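Local coordinates for protein thermotoga maritima TmcAL (PDB 5Y0T) that belongs to the HIGH nucleotidyl transferase family of the HUP clan and binds adenosine-5'-rp-alpha-thio-triphosphate in a pocket of its nucleotide-binding fold, at residues F101-E104 / F110-R113. Numbering follows the deposited sequence.
Sequences FGSE and FLQR. With TAT (adenosine-5'-rp-alpha-thio-triphosphate), chain E.
L111 reaches from helix 108-120 to the edge of the F101 ring on strand 98-103. Its CD1 methyl lies in the ring plane, 3.6 Å from F101 CE2. F101 CZ follows, at 3.8 Å from L111 CD1. The two side chains approach from opposite directions. Since CD1 lies in the ring plane, the methyl meets the edge and not a face. F101 CG sits between its backbone N and carbonyl carbon (chi1 54°), which turns the ring toward the helix. L111 runs out extended, with chi2 at -178°, which carries CD1 to the ring edge. The same methyl skirts the S103 hydroxyl more loosely, with S103 OG 4.5 Å from L111 CD1.

S103 OG has polar partners of its own: it is hydrogen-bonded to D169 OD1 and to the backbone N of N106. Strand 187-192 pairs in parallel with strand 98-103, and its T190 touches F101, S103 and L111. V173 and I176 of helix 167-182 also pack on L111.

On the ligand side, G102 N donates a nearly straight hydrogen bond to TAT O3' (3.0 Å, 176°). F101 CA lies 3.6 Å from the same O3'. The C-terminal end of a parallel strand thus meets the ribose, as is common in Rossmann-like HUP folds. No hydrogen bond links the two segments. The buried helix-strand contact is mainly apolar, while the strand backbone gives one of several hydrogen bonds to the ligand, the others including E9 N and H14 NE2.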
loop_
_atom_site.group_PDB
_atom_site.type_symbol
_atom_site.label_atom_id
_atom_site.label_comp_id
_atom_site.label_asym_id
_atom_site.label_seq_id
_atom_site.Cartn_x
_atom_site.Cartn_y
_atom_site.Cartn_z
ATOM N N PHE A 101 2.055 -17.871 33.345
ATOM C CA PHE A 101 2.893 -16.964 32.559
ATOM C C PHE A 101 4.220 -16.705 33.258
ATOM O O PHE A 101 4.283 -16.724 34.480
ATOM C CB PHE A 101 2.166 -15.636 32.288
ATOM C CG PHE A 101 1.645 -14.948 33.536
ATOM C CD1 PHE A 101 0.317 -15.101 33.921
ATOM C CD2 PHE A 101 2.464 -14.122 34.288
ATOM C CE1 PHE A 101 -0.167 -14.472 35.062
ATOM C CE2 PHE A 101 1.983 -13.488 35.424
ATOM C CZ PHE A 101 0.663 -13.670 35.808
ATOM N N GLY A 102 5.268 -16.448 32.475
ATOM C CA GLY A 102 6.562 -16.095 33.022
ATOM C C GLY A 102 6.508 -14.712 33.639
ATOM O O GLY A 102 5.824 -13.821 33.125
ATOM N N SER A 103 7.237 -14.536 34.737
ATOM C CA SER A 103 7.151 -13.324 35.551
ATOM C C SER A 103 8.529 -12.912 36.072
ATOM O O SER A 103 9.338 -13.762 36.452
ATOM C CB SER A 103 6.166 -13.566 36.704
ATOM O OG SER A 103 6.332 -12.650 37.768
ATOM N N GLU A 104 8.816 -11.612 36.086
ATOM C CA GLU A 104 10.088 -11.157 36.635
ATOM C C GLU A 104 10.121 -11.316 38.153
ATOM O O GLU A 104 11.162 -11.673 38.742
ATOM C CB GLU A 104 10.361 -9.691 36.257
ATOM C CG GLU A 104 10.615 -9.457 34.756
ATOM C CD GLU A 104 9.343 -9.199 33.960
ATOM O OE1 GLU A 104 8.228 -9.347 34.523
ATOM O OE2 GLU A 104 9.458 -8.850 32.762
ATOM N N PHE A 110 0.858 -10.378 44.444
ATOM C CA PHE A 110 0.993 -8.958 44.120
ATOM C C PHE A 110 0.235 -8.623 42.830
ATOM O O PHE A 110 -0.516 -7.639 42.773
ATOM C CB PHE A 110 2.471 -8.548 43.996
ATOM C CG PHE A 110 2.663 -7.192 43.356
ATOM C CD1 PHE A 110 2.398 -6.033 44.064
ATOM C CD2 PHE A 110 3.076 -7.084 42.037
ATOM C CE1 PHE A 110 2.551 -4.780 43.472
ATOM C CE2 PHE A 110 3.225 -5.844 41.435
ATOM C CZ PHE A 110 2.963 -4.685 42.158
ATOM N N LEU A 111 0.391 -9.456 41.804
ATOM C CA LEU A 111 -0.235 -9.165 40.510
ATOM C C LEU A 111 -1.762 -9.236 40.604
ATOM O O LEU A 111 -2.476 -8.447 39.988
ATOM C CB LEU A 111 0.269 -10.133 39.442
ATOM C CG LEU A 111 1.786 -10.134 39.249
ATOM C CD1 LEU A 111 2.172 -11.102 38.133
ATOM C CD2 LEU A 111 2.280 -8.727 38.941
ATOM N N GLN A 112 -2.257 -10.185 41.387
ATOM C CA GLN A 112 -3.693 -10.315 41.580
ATOM C C GLN A 112 -4.271 -9.123 42.342
ATOM O O GLN A 112 -5.370 -8.662 42.021
ATOM C CB GLN A 112 -4.022 -11.627 42.309
ATOM C CG GLN A 112 -4.158 -12.821 41.346
ATOM C CD GLN A 112 -4.100 -14.160 42.046
ATOM O OE1 GLN A 112 -3.959 -14.231 43.273
ATOM N NE2 GLN A 112 -4.205 -15.240 41.269
ATOM N N ARG A 113 -3.547 -8.634 43.347
ATOM C CA ARG A 113 -3.993 -7.450 44.081
ATOM C C ARG A 113 -4.110 -6.258 43.148
ATOM O O ARG A 113 -5.083 -5.500 43.206
ATOM C CB ARG A 113 -3.040 -7.113 45.238
ATOM C CG ARG A 113 -3.582 -7.476 46.618
ATOM C CD ARG A 113 -2.776 -6.832 47.769
ATOM N NE ARG A 113 -1.336 -7.080 47.676
ATOM C CZ ARG A 113 -0.749 -8.250 47.926
ATOM N NH1 ARG A 113 -1.478 -9.304 48.281
ATOM N NH2 ARG A 113 0.572 -8.373 47.813
HETATM N N1 TAT E . 12.318 -17.985 31.531
HETATM C C2 TAT E . 11.065 -18.311 31.902
HETATM N N3 TAT E . 9.982 -18.082 31.140
HETATM C C4 TAT E . 10.107 -17.496 29.925
HETATM C C5 TAT E . 11.441 -17.128 29.440
HETATM C C6 TAT E . 12.582 -17.406 30.343
HETATM N N6 TAT E . 13.850 -17.095 29.981
HETATM N N7 TAT E . 11.274 -16.582 28.217
HETATM C C8 TAT E . 9.946 -16.607 27.930
HETATM N N9 TAT E . 9.257 -17.153 28.952
HETATM P PA TAT E . 6.577 -15.382 24.534
HETATM P PB TAT E . 8.551 -13.405 25.447
HETATM P PG TAT E . 11.354 -12.818 25.055
HETATM C "C1'" TAT E . 7.790 -17.333 29.014
HETATM O O1A TAT E . 12.516 -13.786 24.909
HETATM O O1B TAT E . 8.263 -12.024 24.940
HETATM S S1G TAT E . 4.999 -14.320 24.939
HETATM C "C2'" TAT E . 7.093 -15.982 28.861
HETATM O "O2'" TAT E . 7.107 -15.232 30.076
HETATM O O2A TAT E . 6.559 -16.231 23.274
HETATM O O2B TAT E . 8.284 -13.727 26.895
HETATM O O2G TAT E . 11.169 -11.937 23.835
HETATM C "C3'" TAT E . 5.708 -16.400 28.421
HETATM O "O3'" TAT E . 4.882 -16.730 29.554
HETATM O O3A TAT E . 7.913 -14.480 24.428
HETATM O O3B TAT E . 10.079 -13.808 25.085
HETATM O O3G TAT E . 11.277 -12.060 26.359
HETATM C "C4'" TAT E . 5.976 -17.663 27.609
HETATM O "O4'" TAT E . 7.297 -18.115 27.931
HETATM C "C5'" TAT E . 5.906 -17.399 26.102
HETATM O "O5'" TAT E . 6.832 -16.359 25.786
#